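Local coordinates for cohesin (Archaeoglobus fulgidus, PDB 2XDH), which probably recognises dockerin modules, as cohesin domains generally do, and forms one non-cellulosomal cohesin part of a longer archaeal protein, at residues A[45-50]-A[59-64]; A[40-45]-A[147-152]; A[8-11]-A[17-20]. All blocks are in the same frame, centred on the assembly; numbering follows the deposited sequence. Where two conformers were deposited one is given.

How the interactions relate
All three contacts involve strands connected through a mixed set of sheet pairings within the beta sandwich of the cohesin domain. Along the chain, interaction 3 closes first, within the hairpin of strands 3-12 and 17-38. Strand 43-50 then serves interactions 1 and 2, which share Val-45 and have centres about 16 Å apart. The partner of interaction 1 follows soon after, whereas that of interaction 2, strand 142-151, comes about a hundred residues later. Interactions 2 and 3 are closer, about 8 Å between centres, since strands 142-151 and 3-12 are neighbours bridged at Thr-148 and Ala-10. Interaction 2 and this strand pairing beside interaction 3 join early and late parts of the chain.

Interaction 1 (A[45-50]-A[59-64]); sequences VEDVLQ and FDYQVE. Unlike the reference sequence in segment 59-64: Gln-62 (reference Asn).
In the jelly-roll beta sandwich of this cohesin domain, Val-48 and Phe-59 meet near the surface, where strands 43-50 and 58-64 face each other through their side chains. The axes of segments 45-50 and 59-64 run nearly antiparallel, at 163° and 8.5 Å at closest approach, with no hydrogen bond between the segments; each strand takes its backbone partners from another, 43-50 from strand 82-91 and 58-64 from strand 67-74. A classic beta bulge, with Glu-46 and Asp-47 both opposite Lys-88, shifts the alternation and lets Val-45 and Val-48 both point inward. Val-48, beta-branched and compact, sits over one face of the Tyr-61 ring: its CB is 3.5 Å from the centroid, almost on the ring normal, in a CH-pi contact. Tyr-61 reaches that place because its CG stands between the backbone N and the carbonyl carbon (chi1 68°), which turns the ring toward strand 43-50 and its OH toward Asp-47. That hydroxyl only comes near Asp-47 OD1, at 3.5 Å without a hydrogen bond, while the same OD1 accepts a weak bond from Val-48 N at 2.9 Å. The CG1 methyl of Val-48 also reaches Phe-59, 3.9 Å from CZ, at the ring edge. Over one face of Phe-59 lies Gln-50, whose CG is 3.7 Å from the ring centroid. The amide plane of Gln-50 is only 9° from the ring plane, and NE2 is held by Thr-54 O. A serine in place of Phe-59 would probably strip Gln-50 CG of the ring face it lies on, take one aromatic neighbour from Val-48 CG1, and open a gap beside Phe-85 and Ile-72. Farther along, two compact valines slide past each other in opposite directions, Val-45 CG1 lying 4.0 Å from Val-63 CG2.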
loop_
_atom_site.group_PDB
_atom_site.type_symbol
_atom_site.label_atom_id
_atom_site.label_comp_id
_atom_site.label_asym_id
_atom_site.label_seq_id
_atom_site.Cartn_x
_atom_site.Cartn_y
_atom_site.Cartn_z
ATOM N N VAL A 45 -31.715 -16.579 13.463
ATOM C CA VAL A 45 -30.295 -16.665 13.779
ATOM C C VAL A 45 -30.040 -17.662 14.907
ATOM O O VAL A 45 -30.631 -17.554 15.984
ATOM C CB VAL A 45 -29.720 -15.285 14.161
ATOM C CG1 VAL A 45 -28.291 -15.418 14.693
ATOM C CG2 VAL A 45 -29.767 -14.340 12.964
ATOM N N GLU A 46 -29.170 -18.638 14.648
ATOM C CA GLU A 46 -28.785 -19.633 15.656
ATOM C C GLU A 46 -27.401 -19.335 16.249
ATOM O O GLU A 46 -27.140 -19.601 17.423
ATOM C CB GLU A 46 -28.802 -21.051 15.067
ATOM C CG GLU A 46 -30.132 -21.476 14.444
ATOM C CD GLU A 46 -31.165 -21.929 15.471
ATOM O OE1 GLU A 46 -32.371 -21.877 15.155
ATOM O OE2 GLU A 46 -30.779 -22.345 16.587
ATOM N N ASP A 47 -26.499 -18.792 15.443
ATOM C CA ASP A 47 -25.173 -18.449 15.951
ATOM C C ASP A 47 -24.481 -17.495 14.991
ATOM O O ASP A 47 -24.848 -17.405 13.818
ATOM C CB ASP A 47 -24.327 -19.711 16.149
ATOM C CG ASP A 47 -23.219 -19.525 17.181
ATOM O OD1 ASP A 47 -23.146 -18.446 17.817
ATOM O OD2 ASP A 47 -22.430 -20.475 17.365
ATOM N N VAL A 48 -23.491 -16.777 15.507
ATOM C CA VAL A 48 -22.656 -15.886 14.708
ATOM C C VAL A 48 -21.214 -16.207 15.071
ATOM O O VAL A 48 -20.826 -16.086 16.240
ATOM C CB VAL A 48 -22.949 -14.412 15.025
ATOM C CG1 VAL A 48 -22.045 -13.485 14.214
ATOM C CG2 VAL A 48 -24.433 -14.080 14.770
ATOM N N LEU A 49 -20.429 -16.632 14.081
ATOM C CA LEU A 49 -19.078 -17.129 14.328
ATOM C C LEU A 49 -18.047 -16.284 13.591
ATOM O O LEU A 49 -18.326 -15.757 12.514
ATOM C CB LEU A 49 -18.959 -18.581 13.855
ATOM C CG LEU A 49 -19.799 -19.661 14.538
ATOM C CD1 LEU A 49 -19.595 -21.002 13.857
ATOM C CD2 LEU A 49 -19.454 -19.766 16.005
ATOM N N GLN A 50 -16.861 -16.152 14.184
ATOM C CA GLN A 50 -15.725 -15.499 13.529
ATOM C C GLN A 50 -15.412 -16.214 12.225
ATOM O O GLN A 50 -15.671 -17.413 12.083
ATOM C CB GLN A 50 -14.497 -15.457 14.468
ATOM C CG GLN A 50 -14.597 -14.357 15.526
ATOM C CD GLN A 50 -13.893 -14.696 16.832
ATOM O OE1 GLN A 50 -14.434 -15.418 17.663
ATOM N NE2 GLN A 50 -12.690 -14.151 17.028
ATOM N N PHE A 59 -14.012 -9.476 18.614
ATOM C CA PHE A 59 -15.235 -9.711 17.843
ATOM C C PHE A 59 -16.505 -9.610 18.704
ATOM O O PHE A 59 -16.609 -10.271 19.733
ATOM C CB PHE A 59 -15.132 -11.099 17.209
ATOM C CG PHE A 59 -16.296 -11.468 16.316
ATOM C CD1 PHE A 59 -16.345 -11.035 15.005
ATOM C CD2 PHE A 59 -17.308 -12.296 16.782
ATOM C CE1 PHE A 59 -17.410 -11.386 14.174
ATOM C CE2 PHE A 59 -18.374 -12.646 15.970
ATOM C CZ PHE A 59 -18.422 -12.193 14.657
ATOM N N ASP A 60 -17.455 -8.764 18.303
ATOM C CA ASP A 60 -18.719 -8.640 19.044
ATOM C C ASP A 60 -19.895 -8.690 18.086
ATOM O O ASP A 60 -19.790 -8.256 16.940
ATOM C CB ASP A 60 -18.780 -7.330 19.828
ATOM C CG ASP A 60 -17.895 -7.340 21.050
ATOM O OD1 ASP A 60 -18.218 -8.081 22.000
ATOM O OD2 ASP A 60 -16.886 -6.600 21.062
ATOM N N TYR A 61 -21.020 -9.222 18.548
ATOM C CA TYR A 61 -22.231 -9.153 17.744
ATOM C C TYR A 61 -23.447 -9.048 18.644
ATOM O O TYR A 61 -23.424 -9.473 19.796
ATOM C CB TYR A 61 -22.365 -10.352 16.805
ATOM C CG TYR A 61 -22.607 -11.674 17.518
ATOM C CD1 TYR A 61 -23.896 -12.157 17.721
ATOM C CD2 TYR A 61 -21.538 -12.441 17.982
ATOM C CE1 TYR A 61 -24.119 -13.376 18.372
ATOM C CE2 TYR A 61 -21.751 -13.657 18.633
ATOM C CZ TYR A 61 -23.041 -14.113 18.826
ATOM O OH TYR A 61 -23.234 -15.312 19.462
ATOM N N GLN A 62 -24.510 -8.469 18.115
ATOM C CA GLN A 62 -25.746 -8.364 18.867
ATOM C C GLN A 62 -26.902 -8.541 17.903
ATOM O O GLN A 62 -26.977 -7.854 16.884
ATOM C CB GLN A 62 -25.822 -7.017 19.594
ATOM C CG GLN A 62 -27.229 -6.610 20.043
ATOM C CD GLN A 62 -27.815 -7.542 21.092
ATOM O OE1 GLN A 62 -28.933 -7.329 21.572
ATOM N NE2 GLN A 62 -27.066 -8.578 21.455
ATOM N N VAL A 63 -27.784 -9.487 18.209
ATOM C CA VAL A 63 -28.933 -9.754 17.347
ATOM C C VAL A 63 -30.154 -9.064 17.921
ATOM O O VAL A 63 -30.573 -9.372 19.032
ATOM C CB VAL A 63 -29.222 -11.257 17.235
ATOM C CG1 VAL A 63 -30.466 -11.500 16.374
ATOM C CG2 VAL A 63 -28.016 -11.997 16.672
ATOM N N GLU A 64 -30.716 -8.123 17.172
ATOM C CA GLU A 64 -31.905 -7.412 17.622
ATOM C C GLU A 64 -32.897 -7.248 16.486
ATOM O O GLU A 64 -32.622 -6.584 15.489
ATOM C CB GLU A 64 -31.544 -6.057 18.241
ATOM C CG GLU A 64 -30.695 -5.148 17.365
ATOM C CD GLU A 64 -30.156 -3.947 18.130
ATOM O OE1 GLU A 64 -30.061 -4.024 19.376
ATOM O OE2 GLU A 64 -29.831 -2.926 17.486
#

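Interaction 2 (A[40-45]-A[147-152]); sequences PNVLEV and GTFRIV
Phe-149 meets Leu-43 and Val-42 with its ring, and the encounter can be followed outward from CB. The bond from CA to CB is directed toward segment 40-45, and CG continues anti to the backbone N (chi1 167°), carrying the ring inward. CG itself lies 4.1 Å from Leu-43 CD1. Farther out, Leu-43 CD2 stands over one face, 3.8 Å from the ring centroid in a CH-pi contact and 3.7 Å from CZ at the tip. A branched, flexible leucine suits this place because its two methyls can spread over a flat ring. On the same side of the ring, but approaching obliquely, Val-42 CG2 is 3.8 Å from Phe-149 CE2, and Val-42 CG1 is 4.1 Å from Ile-151 CD1; Val-42 was modelled in two conformers, and these two distances hold for one of them. The type I turn from Pro-40 to Leu-43, closed by Leu-43 N to Pro-40 O at 3.0 Å, brings these neighbouring apolar residues to bear together. Around them, strand 142-151 runs between strands 3-12 and 123-134, while Leu-43 opens strand 43-50 beside strand 82-91, whose Val-91 touches both Phe-149 and Leu-43.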
loop_
_atom_site.group_PDB
_atom_site.type_symbol
_atom_site.label_atom_id
_atom_site.label_comp_id
_atom_site.label_asym_id
_atom_site.label_seq_id
_atom_site.Cartn_x
_atom_site.Cartn_y
_atom_site.Cartn_z
ATOM N N PRO A 40 -34.132 -11.762 6.358
ATOM C CA PRO A 40 -35.585 -11.945 6.194
ATOM C C PRO A 40 -36.265 -12.706 7.333
ATOM O O PRO A 40 -35.605 -13.435 8.077
ATOM C CB PRO A 40 -35.693 -12.748 4.894
ATOM C CG PRO A 40 -34.367 -13.443 4.758
ATOM C CD PRO A 40 -33.355 -12.511 5.357
ATOM N N ASN A 41 -37.585 -12.536 7.442
ATOM C CA ASN A 41 -38.400 -13.210 8.455
ATOM C C ASN A 41 -38.359 -14.727 8.367
ATOM O O ASN A 41 -38.608 -15.418 9.351
ATOM C CB ASN A 41 -39.862 -12.768 8.352
ATOM C CG ASN A 41 -40.099 -11.404 8.948
ATOM O OD1 ASN A 41 -39.418 -11.002 9.891
ATOM N ND2 ASN A 41 -41.069 -10.679 8.402
ATOM N N VAL A 42 -38.065 -15.249 7.179
ATOM C CA VAL A 42 -38.004 -16.691 6.986
ATOM C C VAL A 42 -36.759 -17.300 7.609
ATOM O O VAL A 42 -36.635 -18.522 7.687
ATOM C CB VAL A 42 -38.076 -17.081 5.495
ATOM C CG1 VAL A 42 -39.453 -16.765 4.934
ATOM C CG2 VAL A 42 -36.988 -16.378 4.701
ATOM N N LEU A 43 -35.833 -16.447 8.047
ATOM C CA LEU A 43 -34.619 -16.920 8.697
ATOM C C LEU A 43 -34.590 -16.595 10.190
ATOM O O LEU A 43 -35.143 -15.593 10.645
ATOM C CB LEU A 43 -33.376 -16.357 8.009
ATOM C CG LEU A 43 -33.141 -16.785 6.558
ATOM C CD1 LEU A 43 -31.795 -16.254 6.066
ATOM C CD2 LEU A 43 -33.184 -18.291 6.417
ATOM N N GLU A 44 -33.931 -17.458 10.946
ATOM C CA GLU A 44 -33.763 -17.247 12.369
ATOM C C GLU A 44 -32.318 -17.509 12.732
ATOM O O GLU A 44 -31.757 -18.536 12.356
ATOM C CB GLU A 44 -34.670 -18.199 13.149
ATOM C CG GLU A 44 -34.194 -18.460 14.548
ATOM C CD GLU A 44 -35.199 -19.256 15.333
ATOM O OE1 GLU A 44 -36.373 -19.285 14.900
ATOM O OE2 GLU A 44 -34.815 -19.851 16.362
ATOM N N VAL A 45 -31.715 -16.579 13.463
ATOM C CA VAL A 45 -30.295 -16.665 13.779
ATOM C C VAL A 45 -30.040 -17.662 14.907
ATOM O O VAL A 45 -30.631 -17.554 15.984
ATOM C CB VAL A 45 -29.720 -15.285 14.161
ATOM C CG1 VAL A 45 -28.291 -15.418 14.693
ATOM C CG2 VAL A 45 -29.767 -14.340 12.964
ATOM N N GLY A 147 -26.726 -10.151 -0.096
ATOM C CA GLY A 147 -26.862 -11.557 -0.405
ATOM C C GLY A 147 -28.304 -11.814 -0.740
ATOM O O GLY A 147 -29.151 -10.951 -0.525
ATOM N N THR A 148 -28.584 -13.000 -1.255
ATOM C CA THR A 148 -29.952 -13.355 -1.622
ATOM C C THR A 148 -30.253 -14.737 -1.049
ATOM O O THR A 148 -29.437 -15.652 -1.160
ATOM C CB THR A 148 -30.096 -13.393 -3.140
ATOM O OG1 THR A 148 -29.693 -12.128 -3.683
ATOM C CG2 THR A 148 -31.534 -13.699 -3.549
ATOM N N PHE A 149 -31.406 -14.891 -0.416
ATOM C CA PHE A 149 -31.765 -16.204 0.105
ATOM C C PHE A 149 -33.111 -16.670 -0.420
ATOM O O PHE A 149 -34.058 -15.892 -0.470
ATOM C CB PHE A 149 -31.804 -16.219 1.629
ATOM C CG PHE A 149 -32.471 -17.446 2.178
ATOM C CD1 PHE A 149 -31.753 -18.611 2.349
ATOM C CD2 PHE A 149 -33.828 -17.447 2.451
ATOM C CE1 PHE A 149 -32.371 -19.757 2.817
ATOM C CE2 PHE A 149 -34.451 -18.587 2.918
ATOM C CZ PHE A 149 -33.717 -19.745 3.102
ATOM N N ARG A 150 -33.187 -17.943 -0.803
ATOM C CA ARG A 150 -34.432 -18.530 -1.300
ATOM C C ARG A 150 -34.758 -19.853 -0.610
ATOM O O ARG A 150 -33.879 -20.679 -0.380
ATOM C CB ARG A 150 -34.372 -18.773 -2.816
ATOM C CG ARG A 150 -34.541 -17.534 -3.670
ATOM C CD ARG A 150 -35.245 -17.861 -4.982
ATOM N NE ARG A 150 -34.630 -18.985 -5.687
ATOM C CZ ARG A 150 -35.292 -20.062 -6.100
ATOM N NH1 ARG A 150 -36.596 -20.160 -5.880
ATOM N NH2 ARG A 150 -34.654 -21.040 -6.734
ATOM N N ILE A 151 -36.030 -20.071 -0.305
ATOM C CA ILE A 151 -36.444 -21.383 0.165
ATOM C C ILE A 151 -36.579 -22.311 -1.034
ATOM O O ILE A 151 -37.222 -21.969 -2.024
ATOM C CB ILE A 151 -37.759 -21.326 0.935
ATOM C CG1 ILE A 151 -37.639 -20.355 2.108
ATOM C CG2 ILE A 151 -38.141 -22.710 1.436
ATOM C CD1 ILE A 151 -38.893 -20.271 2.908
ATOM N N VAL A 152 -35.976 -23.489 -0.927
ATOM C CA VAL A 152 -35.798 -24.390 -2.058
ATOM C C VAL A 152 -36.011 -25.847 -1.607
ATOM O O VAL A 152 -35.950 -26.138 -0.416
ATOM C CB VAL A 152 -34.377 -24.180 -2.641
ATOM C CG1 VAL A 152 -33.640 -25.490 -2.832
ATOM C CG2 VAL A 152 -34.436 -23.353 -3.924
#

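Interaction 3 (A[8-11]-A[17-20])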
loop_
_atom_site.group_PDB
_atom_site.type_symbol
_atom_site.label_atom_id
_atom_site.label_comp_id
_atom_site.label_asym_id
_atom_site.label_seq_id
_atom_site.Cartn_x
_atom_site.Cartn_y
_atom_site.Cartn_z
ATOM N N GLY A 8 -23.048 -13.438 1.668
ATOM C CA GLY A 8 -23.218 -14.611 0.836
ATOM C C GLY A 8 -24.675 -14.874 0.493
ATOM O O GLY A 8 -25.589 -14.330 1.125
ATOM N N SER A 9 -24.893 -15.711 -0.515
ATOM C CA SER A 9 -26.245 -16.098 -0.912
ATOM C C SER A 9 -26.453 -17.586 -0.650
ATOM O O SER A 9 -25.484 -18.349 -0.606
ATOM C CB SER A 9 -26.475 -15.779 -2.391
ATOM O OG SER A 9 -26.440 -14.379 -2.611
ATOM N N ALA A 10 -27.707 -18.001 -0.474
ATOM C CA ALA A 10 -27.975 -19.389 -0.126
ATOM C C ALA A 10 -29.399 -19.778 -0.435
ATOM O O ALA A 10 -30.266 -18.926 -0.656
ATOM C CB ALA A 10 -27.660 -19.651 1.359
ATOM N N GLU A 11 -29.634 -21.083 -0.452
ATOM C CA GLU A 11 -30.973 -21.609 -0.616
ATOM C C GLU A 11 -31.073 -22.916 0.164
ATOM O O GLU A 11 -30.113 -23.679 0.219
ATOM C CB GLU A 11 -31.268 -21.856 -2.090
ATOM C CG GLU A 11 -30.347 -22.874 -2.731
ATOM C CD GLU A 11 -30.486 -22.904 -4.249
ATOM O OE1 GLU A 11 -30.225 -21.864 -4.886
ATOM O OE2 GLU A 11 -30.860 -23.959 -4.802
ATOM N N ASP A 17 -30.669 -25.937 8.611
ATOM C CA ASP A 17 -29.764 -24.861 8.962
ATOM C C ASP A 17 -28.906 -24.519 7.752
ATOM O O ASP A 17 -28.581 -25.389 6.937
ATOM C CB ASP A 17 -28.884 -25.254 10.143
ATOM C CG ASP A 17 -29.691 -25.634 11.363
ATOM O OD1 ASP A 17 -29.218 -26.482 12.146
ATOM O OD2 ASP A 17 -30.802 -25.089 11.534
ATOM N N ILE A 18 -28.561 -23.241 7.626
ATOM C CA ILE A 18 -27.630 -22.794 6.601
ATOM C C ILE A 18 -26.534 -21.963 7.241
ATOM O O ILE A 18 -26.725 -21.370 8.303
ATOM C CB ILE A 18 -28.309 -21.918 5.534
ATOM C CG1 ILE A 18 -28.876 -20.647 6.172
ATOM C CG2 ILE A 18 -29.379 -22.688 4.809
ATOM C CD1 ILE A 18 -29.393 -19.638 5.172
ATOM N N GLN A 19 -25.384 -21.918 6.584
ATOM C CA GLN A 19 -24.263 -21.118 7.050
ATOM C C GLN A 19 -23.959 -20.079 5.979
ATOM O O GLN A 19 -23.587 -20.430 4.868
ATOM C CB GLN A 19 -23.050 -22.017 7.295
ATOM C CG GLN A 19 -21.953 -21.396 8.130
ATOM C CD GLN A 19 -21.997 -21.845 9.578
ATOM O OE1 GLN A 19 -22.680 -22.813 9.923
ATOM N NE2 GLN A 19 -21.263 -21.143 10.437
ATOM N N VAL A 20 -24.151 -18.806 6.307
ATOM C CA VAL A 20 -23.945 -17.716 5.348
ATOM C C VAL A 20 -22.781 -16.845 5.787
ATOM O O VAL A 20 -22.813 -16.255 6.869
ATOM C CB VAL A 20 -25.176 -16.810 5.258
ATOM C CG1 VAL A 20 -24.909 -15.656 4.310
ATOM C CG2 VAL A 20 -26.418 -17.620 4.821
#
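Gly-8 and Val-20 bring the two arms of a beta hairpin closest here, CA to CA 5.5 Å, and the segments then diverge, with no hydrogen bond between them. Their backbones bond to other partners: Gly-8 to Pro-21, which joins the hairpin arms just beyond this contact, Ala-10 to Thr-148 and Arg-150 of strand 142-151, Ile-18 and Val-20 to Phe-89 and Val-87 of strand 82-91. Side chains meet across the widening gap between the backbones. The methyl of Ala-10, on a bond pointing toward segment 17-20, lies 4.2 Å from Ile-18 CD1 and the same 4.2 Å from Val-20 CG2, so this small residue touches both neighbours without forcing the strands farther apart. Ile-18 keeps CG1 between its backbone N and carbonyl carbon (chi1 62°), and from there its long arm extends CD1 to that methyl. Val-20 turns its other branch to the glycine, CG1 resting 3.5 Å from Gly-8 O; lacking a side chain, Gly-8 lets the valine come this near its backbone. The contact is thus held by burial of apolar surface and dispersion, not by directed bonds. Its likely price is Gly-8 O, a buried carbonyl for which the model holds no hydrogen-bond partner and which has a valine methyl against it.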